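Local coordinates for hypothetical protein ybgI (Escherichia coli, Escherichia coli O157:H7, PDB 1NMP), which binds divalent metal ions as a ring-shaped hexamer and probably protects the cell from radiation damage, perhaps by helping to degrade damaged nucleotides, at residues L9-L14 with Y94-P99; Q36-G41 with T234-T239; A44-L49 with K79-K84. All blocks are in the same frame, centred on the assembly; numbering follows the deposited sequence.

Contact 1: residues L9-L14 with Y94-P99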
loop_
_atom_site.group_PDB
_atom_site.type_symbol
_atom_site.label_atom_id
_atom_site.label_comp_id
_atom_site.label_asym_id
_atom_site.label_seq_id
_atom_site.Cartn_x
_atom_site.Cartn_y
_atom_site.Cartn_z
ATOM N N LEU A 9 -4.273 -41.721 36.156
ATOM C CA LEU A 9 -3.081 -41.049 36.662
ATOM C C LEU A 9 -3.369 -39.565 36.620
ATOM O O LEU A 9 -3.367 -38.895 37.677
ATOM C CB LEU A 9 -1.853 -41.378 35.804
ATOM C CG LEU A 9 -0.541 -40.627 36.000
ATOM C CD1 LEU A 9 -0.042 -40.845 37.429
ATOM C CD2 LEU A 9 0.536 -41.162 34.991
ATOM N N ILE A 10 -3.655 -39.041 35.430
ATOM C CA ILE A 10 -3.943 -37.598 35.355
ATOM C C ILE A 10 -5.219 -37.132 36.059
ATOM O O ILE A 10 -5.246 -35.994 36.587
ATOM C CB ILE A 10 -3.929 -37.137 33.931
ATOM C CG1 ILE A 10 -2.626 -37.671 33.295
ATOM C CG2 ILE A 10 -4.047 -35.547 33.898
ATOM C CD1 ILE A 10 -2.518 -37.376 31.830
ATOM N N ASN A 11 -6.259 -37.973 36.133
ATOM C CA ASN A 11 -7.468 -37.591 36.873
ATOM C C ASN A 11 -7.141 -37.272 38.339
ATOM O O ASN A 11 -7.665 -36.296 38.916
ATOM C CB ASN A 11 -8.520 -38.718 36.912
ATOM C CG ASN A 11 -9.570 -38.563 35.854
ATOM O OD1 ASN A 11 -9.583 -37.578 35.120
ATOM N ND2 ASN A 11 -10.457 -39.547 35.745
ATOM N N GLU A 12 -6.325 -38.121 38.963
ATOM C CA GLU A 12 -5.930 -37.942 40.368
ATOM C C GLU A 12 -4.926 -36.806 40.523
ATOM O O GLU A 12 -5.062 -35.993 41.425
ATOM C CB GLU A 12 -5.331 -39.225 40.909
ATOM C CG GLU A 12 -6.375 -40.295 41.101
ATOM C CD GLU A 12 -5.775 -41.688 41.432
ATOM O OE1 GLU A 12 -4.612 -41.778 41.981
ATOM O OE2 GLU A 12 -6.495 -42.703 41.153
ATOM N N LYS A 13 -3.930 -36.683 39.647
ATOM C CA LYS A 13 -2.995 -35.546 39.848
ATOM C C LYS A 13 -3.712 -34.192 39.741
ATOM O O LYS A 13 -3.251 -33.201 40.342
ATOM C CB LYS A 13 -1.851 -35.592 38.830
ATOM C CG LYS A 13 -0.970 -34.255 38.752
ATOM C CD LYS A 13 0.143 -34.258 39.852
ATOM C CE LYS A 13 0.984 -32.948 40.002
ATOM N NZ LYS A 13 1.835 -33.163 41.234
ATOM N N LEU A 14 -4.819 -34.144 38.971
ATOM C CA LEU A 14 -5.585 -32.904 38.795
ATOM C C LEU A 14 -6.894 -32.835 39.609
ATOM O O LEU A 14 -7.735 -31.957 39.350
ATOM C CB LEU A 14 -5.895 -32.709 37.295
ATOM C CG LEU A 14 -4.752 -32.316 36.338
ATOM C CD1 LEU A 14 -5.285 -32.252 34.898
ATOM C CD2 LEU A 14 -4.301 -30.895 36.696
ATOM N N TYR A 94 -7.793 -37.453 24.970
ATOM C CA TYR A 94 -8.096 -37.158 26.381
ATOM C C TYR A 94 -8.172 -35.649 26.456
ATOM O O TYR A 94 -7.399 -34.960 25.808
ATOM C CB TYR A 94 -6.950 -37.548 27.335
ATOM C CG TYR A 94 -6.618 -39.011 27.378
ATOM C CD1 TYR A 94 -7.095 -39.820 28.408
ATOM C CD2 TYR A 94 -5.718 -39.546 26.476
ATOM C CE1 TYR A 94 -6.681 -41.120 28.578
ATOM C CE2 TYR A 94 -5.295 -40.830 26.610
ATOM C CZ TYR A 94 -5.792 -41.608 27.692
ATOM O OH TYR A 94 -5.354 -42.867 27.833
ATOM N N GLY A 95 -9.065 -35.136 27.282
ATOM C CA GLY A 95 -9.163 -33.699 27.439
ATOM C C GLY A 95 -9.444 -33.364 28.863
ATOM O O GLY A 95 -10.196 -34.124 29.490
ATOM N N TRP A 96 -8.831 -32.268 29.381
ATOM C CA TRP A 96 -9.077 -31.770 30.749
ATOM C C TRP A 96 -9.275 -30.267 30.672
ATOM O O TRP A 96 -8.354 -29.517 30.303
ATOM C CB TRP A 96 -7.894 -32.079 31.668
ATOM C CG TRP A 96 -7.995 -33.445 32.310
ATOM C CD1 TRP A 96 -8.758 -33.804 33.430
ATOM C CD2 TRP A 96 -7.377 -34.636 31.860
ATOM N NE1 TRP A 96 -8.639 -35.145 33.681
ATOM C CE2 TRP A 96 -7.798 -35.688 32.725
ATOM C CE3 TRP A 96 -6.513 -34.938 30.798
ATOM C CZ2 TRP A 96 -7.363 -37.052 32.547
ATOM C CZ3 TRP A 96 -6.085 -36.308 30.614
ATOM C CH2 TRP A 96 -6.523 -37.327 31.496
ATOM N N HIS A 97 -10.451 -29.812 31.076
ATOM C CA HIS A 97 -10.798 -28.411 30.989
ATOM C C HIS A 97 -10.562 -27.702 32.311
ATOM O O HIS A 97 -9.387 -27.466 32.652
ATOM C CB HIS A 97 -12.274 -28.265 30.511
ATOM C CG HIS A 97 -12.681 -26.855 30.206
ATOM N ND1 HIS A 97 -13.917 -26.351 30.548
ATOM C CD2 HIS A 97 -11.987 -25.816 29.668
ATOM C CE1 HIS A 97 -13.964 -25.055 30.256
ATOM N NE2 HIS A 97 -12.805 -24.707 29.724
ATOM N N LEU A 98 -11.599 -27.383 33.099
ATOM C CA LEU A 98 -11.356 -26.653 34.360
ATOM C C LEU A 98 -10.301 -27.247 35.335
ATOM O O LEU A 98 -9.573 -26.476 36.067
ATOM C CB LEU A 98 -12.666 -26.414 35.115
ATOM C CG LEU A 98 -13.774 -25.768 34.306
ATOM C CD1 LEU A 98 -14.941 -25.549 35.302
ATOM C CD2 LEU A 98 -13.321 -24.454 33.680
ATOM N N PRO A 99 -10.205 -28.593 35.415
ATOM C CA PRO A 99 -9.182 -29.089 36.338
ATOM C C PRO A 99 -7.780 -28.658 35.850
ATOM O O PRO A 99 -6.845 -28.436 36.681
ATOM C CB PRO A 99 -9.369 -30.601 36.276
ATOM C CG PRO A 99 -10.872 -30.732 36.077
ATOM C CD PRO A 99 -11.147 -29.672 35.049
HETATM O O HOH W 1 -7.171 -29.139 39.231
#

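Contact 2: residues Q36-G41 with T234-T239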
loop_
_atom_site.group_PDB
_atom_site.type_symbol
_atom_site.label_atom_id
_atom_site.label_comp_id
_atom_site.label_asym_id
_atom_site.label_seq_id
_atom_site.Cartn_x
_atom_site.Cartn_y
_atom_site.Cartn_z
ATOM N N GLN A 36 2.047 -45.124 24.434
ATOM C CA GLN A 36 3.457 -44.874 24.637
ATOM C C GLN A 36 3.897 -43.476 24.051
ATOM O O GLN A 36 4.626 -42.704 24.711
ATOM C CB GLN A 36 4.275 -46.031 24.015
ATOM C CG GLN A 36 5.733 -45.789 24.071
ATOM C CD GLN A 36 6.220 -45.464 25.497
ATOM O OE1 GLN A 36 7.174 -44.683 25.657
ATOM N NE2 GLN A 36 5.595 -46.062 26.529
ATOM N N LYS A 37 3.476 -43.128 22.834
ATOM C CA LYS A 37 3.838 -41.818 22.312
ATOM C C LYS A 37 2.588 -40.925 22.338
ATOM O O LYS A 37 1.567 -41.226 21.713
ATOM C CB LYS A 37 4.381 -41.931 20.892
ATOM C CG LYS A 37 4.763 -40.593 20.276
ATOM C CD LYS A 37 5.219 -40.787 18.772
ATOM C CE LYS A 37 6.669 -40.313 18.518
ATOM N NZ LYS A 37 7.196 -40.637 17.133
ATOM N N ILE A 38 2.702 -39.813 23.069
ATOM C CA ILE A 38 1.642 -38.820 23.305
ATOM C C ILE A 38 1.946 -37.459 22.687
ATOM O O ILE A 38 3.106 -36.976 22.823
ATOM C CB ILE A 38 1.446 -38.518 24.824
ATOM C CG1 ILE A 38 0.844 -39.701 25.613
ATOM C CG2 ILE A 38 0.361 -37.428 24.941
ATOM C CD1 ILE A 38 1.655 -40.961 25.623
ATOM N N VAL A 39 0.935 -36.856 22.017
ATOM C CA VAL A 39 1.039 -35.531 21.408
ATOM C C VAL A 39 0.026 -34.684 22.127
ATOM O O VAL A 39 -1.109 -35.117 22.331
ATOM C CB VAL A 39 0.745 -35.536 19.887
ATOM C CG1 VAL A 39 0.225 -34.141 19.408
ATOM C CG2 VAL A 39 2.042 -35.812 19.150
ATOM N N THR A 40 0.423 -33.484 22.554
ATOM C CA THR A 40 -0.516 -32.654 23.332
ATOM C C THR A 40 -0.582 -31.261 22.705
ATOM O O THR A 40 0.274 -30.888 21.890
ATOM C CB THR A 40 -0.040 -32.567 24.820
ATOM O OG1 THR A 40 1.210 -31.866 24.866
ATOM C CG2 THR A 40 0.280 -33.963 25.366
ATOM N N GLY A 41 -1.607 -30.503 23.060
ATOM C CA GLY A 41 -1.726 -29.149 22.536
ATOM C C GLY A 41 -2.865 -28.437 23.236
ATOM O O GLY A 41 -3.597 -29.063 24.032
ATOM N N THR A 234 6.865 -40.462 34.205
ATOM C CA THR A 234 6.470 -41.717 33.565
ATOM C C THR A 234 7.508 -41.944 32.471
ATOM O O THR A 234 8.400 -41.099 32.278
ATOM C CB THR A 234 5.089 -41.598 32.814
ATOM O OG1 THR A 234 5.281 -40.667 31.720
ATOM C CG2 THR A 234 3.947 -41.142 33.720
ATOM N N ASP A 235 7.364 -43.043 31.727
ATOM C CA ASP A 235 8.310 -43.375 30.621
ATOM C C ASP A 235 7.678 -42.989 29.297
ATOM O O ASP A 235 8.221 -43.282 28.215
ATOM C CB ASP A 235 8.601 -44.875 30.604
ATOM C CG ASP A 235 9.087 -45.356 31.956
ATOM O OD1 ASP A 235 10.015 -44.697 32.496
ATOM O OD2 ASP A 235 8.549 -46.368 32.480
ATOM N N LEU A 236 6.517 -42.340 29.400
ATOM C CA LEU A 236 5.801 -41.891 28.206
ATOM C C LEU A 236 6.633 -40.853 27.424
ATOM O O LEU A 236 7.406 -40.093 28.000
ATOM C CB LEU A 236 4.419 -41.325 28.618
ATOM C CG LEU A 236 3.304 -42.265 29.191
ATOM C CD1 LEU A 236 2.279 -41.443 30.013
ATOM C CD2 LEU A 236 2.572 -42.983 28.041
ATOM N N ASP A 237 6.475 -40.872 26.093
ATOM C CA ASP A 237 7.147 -39.976 25.158
ATOM C C ASP A 237 6.122 -38.906 24.766
ATOM O O ASP A 237 5.408 -39.073 23.785
ATOM C CB ASP A 237 7.592 -40.739 23.898
ATOM C CG ASP A 237 7.831 -39.794 22.720
ATOM O OD1 ASP A 237 8.851 -39.046 22.744
ATOM O OD2 ASP A 237 6.967 -39.761 21.774
ATOM N N VAL A 238 6.075 -37.801 25.525
ATOM C CA VAL A 238 5.127 -36.700 25.318
ATOM C C VAL A 238 5.741 -35.448 24.622
ATOM O O VAL A 238 6.747 -34.883 25.046
ATOM C CB VAL A 238 4.536 -36.318 26.706
ATOM C CG1 VAL A 238 3.419 -35.269 26.578
ATOM C CG2 VAL A 238 4.020 -37.604 27.420
ATOM N N THR A 239 5.100 -34.996 23.549
ATOM C CA THR A 239 5.552 -33.837 22.777
ATOM C C THR A 239 4.381 -32.803 22.782
ATOM O O THR A 239 3.261 -33.056 22.279
ATOM C CB THR A 239 5.802 -34.290 21.324
ATOM O OG1 THR A 239 6.733 -35.371 21.347
ATOM C CG2 THR A 239 6.324 -33.175 20.462
#

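Contact 3: residues A44-L49 with K79-K84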
loop_
_atom_site.group_PDB
_atom_site.type_symbol
_atom_site.label_atom_id
_atom_site.label_comp_id
_atom_site.label_asym_id
_atom_site.label_seq_id
_atom_site.Cartn_x
_atom_site.Cartn_y
_atom_site.Cartn_z
ATOM N N ALA A 44 -7.884 -29.830 20.550
ATOM C CA ALA A 44 -7.860 -30.952 19.602
ATOM C C ALA A 44 -8.465 -30.515 18.258
ATOM O O ALA A 44 -9.550 -30.951 17.907
ATOM C CB ALA A 44 -8.644 -32.209 20.169
ATOM N N SER A 45 -7.675 -29.737 17.496
ATOM C CA SER A 45 -8.005 -29.171 16.198
ATOM C C SER A 45 -7.600 -30.205 15.183
ATOM O O SER A 45 -6.809 -31.045 15.509
ATOM C CB SER A 45 -7.109 -27.959 15.976
ATOM O OG SER A 45 -5.707 -28.349 16.095
ATOM N N GLN A 46 -8.117 -30.106 13.968
ATOM C CA GLN A 46 -7.736 -31.021 12.931
ATOM C C GLN A 46 -6.220 -30.921 12.752
ATOM O O GLN A 46 -5.518 -31.931 12.498
ATOM C CB GLN A 46 -8.344 -30.588 11.633
ATOM C CG GLN A 46 -8.056 -31.581 10.557
ATOM C CD GLN A 46 -8.843 -32.842 10.793
ATOM O OE1 GLN A 46 -10.088 -32.814 10.952
ATOM N NE2 GLN A 46 -8.154 -33.961 10.784
ATOM N N ALA A 47 -5.689 -29.706 12.843
ATOM C CA ALA A 47 -4.249 -29.539 12.666
ATOM C C ALA A 47 -3.431 -30.287 13.742
ATOM O O ALA A 47 -2.374 -30.857 13.436
ATOM C CB ALA A 47 -3.880 -27.968 12.623
ATOM N N LEU A 48 -3.896 -30.335 14.994
ATOM C CA LEU A 48 -3.101 -31.038 16.069
ATOM C C LEU A 48 -3.229 -32.534 15.753
ATOM O O LEU A 48 -2.278 -33.350 15.905
ATOM C CB LEU A 48 -3.697 -30.802 17.464
ATOM C CG LEU A 48 -2.895 -30.655 18.761
ATOM C CD1 LEU A 48 -3.535 -31.459 19.747
ATOM C CD2 LEU A 48 -1.440 -31.021 18.697
ATOM N N LEU A 49 -4.430 -32.901 15.322
ATOM C CA LEU A 49 -4.667 -34.316 14.962
ATOM C C LEU A 49 -3.764 -34.818 13.816
ATOM O O LEU A 49 -3.217 -35.933 13.836
ATOM C CB LEU A 49 -6.139 -34.473 14.558
ATOM C CG LEU A 49 -7.110 -35.019 15.638
ATOM C CD1 LEU A 49 -6.650 -34.780 17.104
ATOM C CD2 LEU A 49 -8.454 -34.454 15.386
ATOM N N LYS A 79 -16.599 -32.384 13.058
ATOM C CA LYS A 79 -16.656 -33.478 14.066
ATOM C C LYS A 79 -16.455 -34.810 13.336
ATOM O O LYS A 79 -15.894 -35.798 13.910
ATOM C CB LYS A 79 -18.022 -33.540 14.782
ATOM C CG LYS A 79 -18.424 -32.341 15.610
ATOM C CD LYS A 79 -19.799 -32.577 16.372
ATOM C CE LYS A 79 -19.909 -33.998 17.153
ATOM N NZ LYS A 79 -19.136 -34.197 18.514
ATOM N N ARG A 80 -16.956 -34.886 12.098
ATOM C CA ARG A 80 -16.754 -36.125 11.348
ATOM C C ARG A 80 -15.306 -36.306 10.986
ATOM O O ARG A 80 -14.777 -37.416 11.076
ATOM C CB ARG A 80 -17.543 -36.119 10.048
ATOM C CG ARG A 80 -17.431 -37.482 9.367
ATOM C CD ARG A 80 -16.842 -37.321 8.000
ATOM N NE ARG A 80 -16.713 -38.533 7.146
ATOM C CZ ARG A 80 -16.566 -38.384 5.828
ATOM N NH1 ARG A 80 -16.568 -37.146 5.354
ATOM N NH2 ARG A 80 -16.364 -39.387 5.009
ATOM N N ASN A 81 -14.679 -35.226 10.503
ATOM C CA ASN A 81 -13.262 -35.275 10.079
ATOM C C ASN A 81 -12.412 -35.487 11.307
ATOM O O ASN A 81 -11.484 -36.251 11.293
ATOM C CB ASN A 81 -12.807 -33.980 9.487
ATOM C CG ASN A 81 -13.487 -33.650 8.215
ATOM O OD1 ASN A 81 -13.880 -34.537 7.454
ATOM N ND2 ASN A 81 -13.589 -32.341 7.925
ATOM N N ARG A 82 -12.681 -34.748 12.379
ATOM C CA ARG A 82 -11.887 -34.983 13.558
ATOM C C ARG A 82 -12.056 -36.433 14.086
ATOM O O ARG A 82 -11.074 -37.211 14.135
ATOM C CB ARG A 82 -12.285 -33.941 14.589
ATOM C CG ARG A 82 -11.815 -32.538 14.176
ATOM C CD ARG A 82 -12.367 -31.512 15.167
ATOM N NE ARG A 82 -11.809 -30.190 14.907
ATOM C CZ ARG A 82 -11.958 -29.137 15.723
ATOM N NH1 ARG A 82 -12.656 -29.240 16.858
ATOM N NH2 ARG A 82 -11.372 -27.965 15.416
ATOM N N LEU A 83 -13.279 -36.846 14.448
ATOM C CA LEU A 83 -13.494 -38.203 14.999
ATOM C C LEU A 83 -13.006 -39.316 14.079
ATOM O O LEU A 83 -12.594 -40.365 14.531
ATOM C CB LEU A 83 -14.985 -38.422 15.312
ATOM C CG LEU A 83 -15.368 -37.570 16.499
ATOM C CD1 LEU A 83 -16.825 -37.497 16.688
ATOM C CD2 LEU A 83 -14.716 -38.195 17.721
ATOM N N LYS A 84 -13.102 -39.109 12.773
ATOM C CA LYS A 84 -12.610 -40.137 11.894
ATOM C C LYS A 84 -11.111 -40.228 11.996
ATOM O O LYS A 84 -10.584 -41.340 11.958
ATOM C CB LYS A 84 -13.017 -39.847 10.451
ATOM C CG LYS A 84 -12.331 -40.756 9.443
ATOM C CD LYS A 84 -12.859 -40.492 8.007
ATOM C CE LYS A 84 -12.204 -41.469 7.029
ATOM N NZ LYS A 84 -12.623 -41.229 5.574
HETATM O O HOH W 2 -11.669 -30.932 10.220
#

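Contact 1: residues L9-L14 with Y94-P99
The indole of Trp96 meets helix 3-13 and the residue just after it in two ways, one polar at its edge and one apolar over a face. The polar one is a single hydrogen bond: NE1 of Trp96 donates to OD1 of Asn11 at 3.0 Å. The acceptor sits in the indole plane, while the N-H points somewhat aside from it (144° at the hydrogen). The Asn11 amide stands perpendicular to the ring, and its carbonyl oxygen points almost straight at NE1.

Apolar contact spreads over one ring face. CG2 of Ile10 rests 3.7 Å from the centroid of the six-membered ring of Trp96, almost on its normal, a CH-pi contact. That methyl is trans to the Ile10 nitrogen, while the CG1 branch carries CD1 towards CZ3. CD1 of Leu14 covers the five-membered ring, its centroid 4.2 Å away.

These residues join the end of helix 3-13 to the segment leaving strand 92-95, an inner strand of a mixed sheet, where the chain turns into helix 98-102. Trp96 O accepts from ND1 of His63, a metal ligand by similarity, and the Trp96 side chain lies about 6 Å from that of His63, so the packing borders the metal site.

Where the helix has ended, CB of Leu14 packs on CB of Pro99 at 4.2 Å. One water bridges the backbones, donating to both Leu14 O, at 2.9 Å, and Pro99 O.

Contact 2: residues Q36-G41 with T234-T239
Ile38 and Val238 sit opposite each other on neighbouring parallel strands, their side chains alongside and pointing the same way. From the backbone outward, CB of Ile38 meets CG2 of Val238 at 3.8 Å. CG2 of Ile38 turns to the other methyl of Val238, CG1, which also receives CG2 of Thr40 at 3.6 Å. The CG1 branch lies trans to the Ile38 carbonyl carbon (chi1 -69°), and chi2 of 61° bends its end towards Leu236. There CD1 of Ile38 presses on CD2 of Leu236 at 3.3 Å, closer than usual for two carbons.

Four backbone hydrogen bonds zip the strands together. Asp237 N donates to Gln36 O in a nearly straight bond (171° at the hydrogen), and Ile38 N returns one to Asp237 O at 2.9 Å. Thr239 N to Ile38 O and Thr40 N to Thr239 O continue the alternation. Thr40 OG1 is hydrogen-bonded to Ser227 OG on helix 220-233, which packs on this apolar face at Thr40 and Val238; helix 3-13 reaches Leu236.

Ahead of the second strand, Leu236 N donates to Thr234 OG1, forming an ST turn at the end of helix 220-233. Such pairing is that of parallel beta strands, here adding strand 237-240 as one edge, within this chain, of a mixed five-stranded sheet, beside strand 37-41.

Contact 3: residues A44-L49 with K79-K84
Arg82 reaches from helix 77-88 across the start of helix 46-54, and its guanidinium lies against the backbone there. Ala44 O sits over one face of the group, with NH1 of Arg82 3.7 Å from it, and CA of Ser45 meets NH2 over the same face. At the root of the side chain, CD2 of Leu49 packs on CB of Arg82 at 3.9 Å. The chain between is extended from CG to NE, which carries the charged end past the helix start. Beside it, OE1 of Gln46 approaches CB of Asn81 at 3.3 Å, the two amide planes turned about 70° apart. A water donates to that OE1 at 2.6 Å and accepts a weak bond from Asn81 ND2.

Outside this first shell, NE2 of Gln46 is held by Asp50 OD1 and Thr85 OG1, fixing how the amide is turned. Glu205 of the second subunit makes a salt bridge with Arg82 NH2 and also accepts from Gln46 N; its negative charge lies at the N-terminal end of helix 46-54, where the helix dipole would probably favour it. Within the segment, Ser45 OG accepts from Leu48 N at 2.9 Å. That bond makes Ser45 a classical serine N-cap, at the start of helix 46-54, where it meets helix 77-88 and the second subunit.

All three contacts belong to the layers built around one mixed sheet. Contact 2 lies within the sheet, and contact 1 is its neighbour on the side of helix 3-13: CD2 of Leu9 touches CG2 of Thr234 at 3.6 Å. Contact 3 meets the sheet through helix 46-54, where CD2 of Leu48 reaches CG1 of Val39, also at 3.6 Å. Contacts 1 and 3 do not touch, their nearest atoms being about 6 Å apart. Contact 1 lies nearer the metals than contact 3: the Pro99 side chain is about 9 Å from a bound magnesium ion, and the Ala44 side chain is about 13 Å from a bound magnesium ion. Contact 3 alone reaches another subunit.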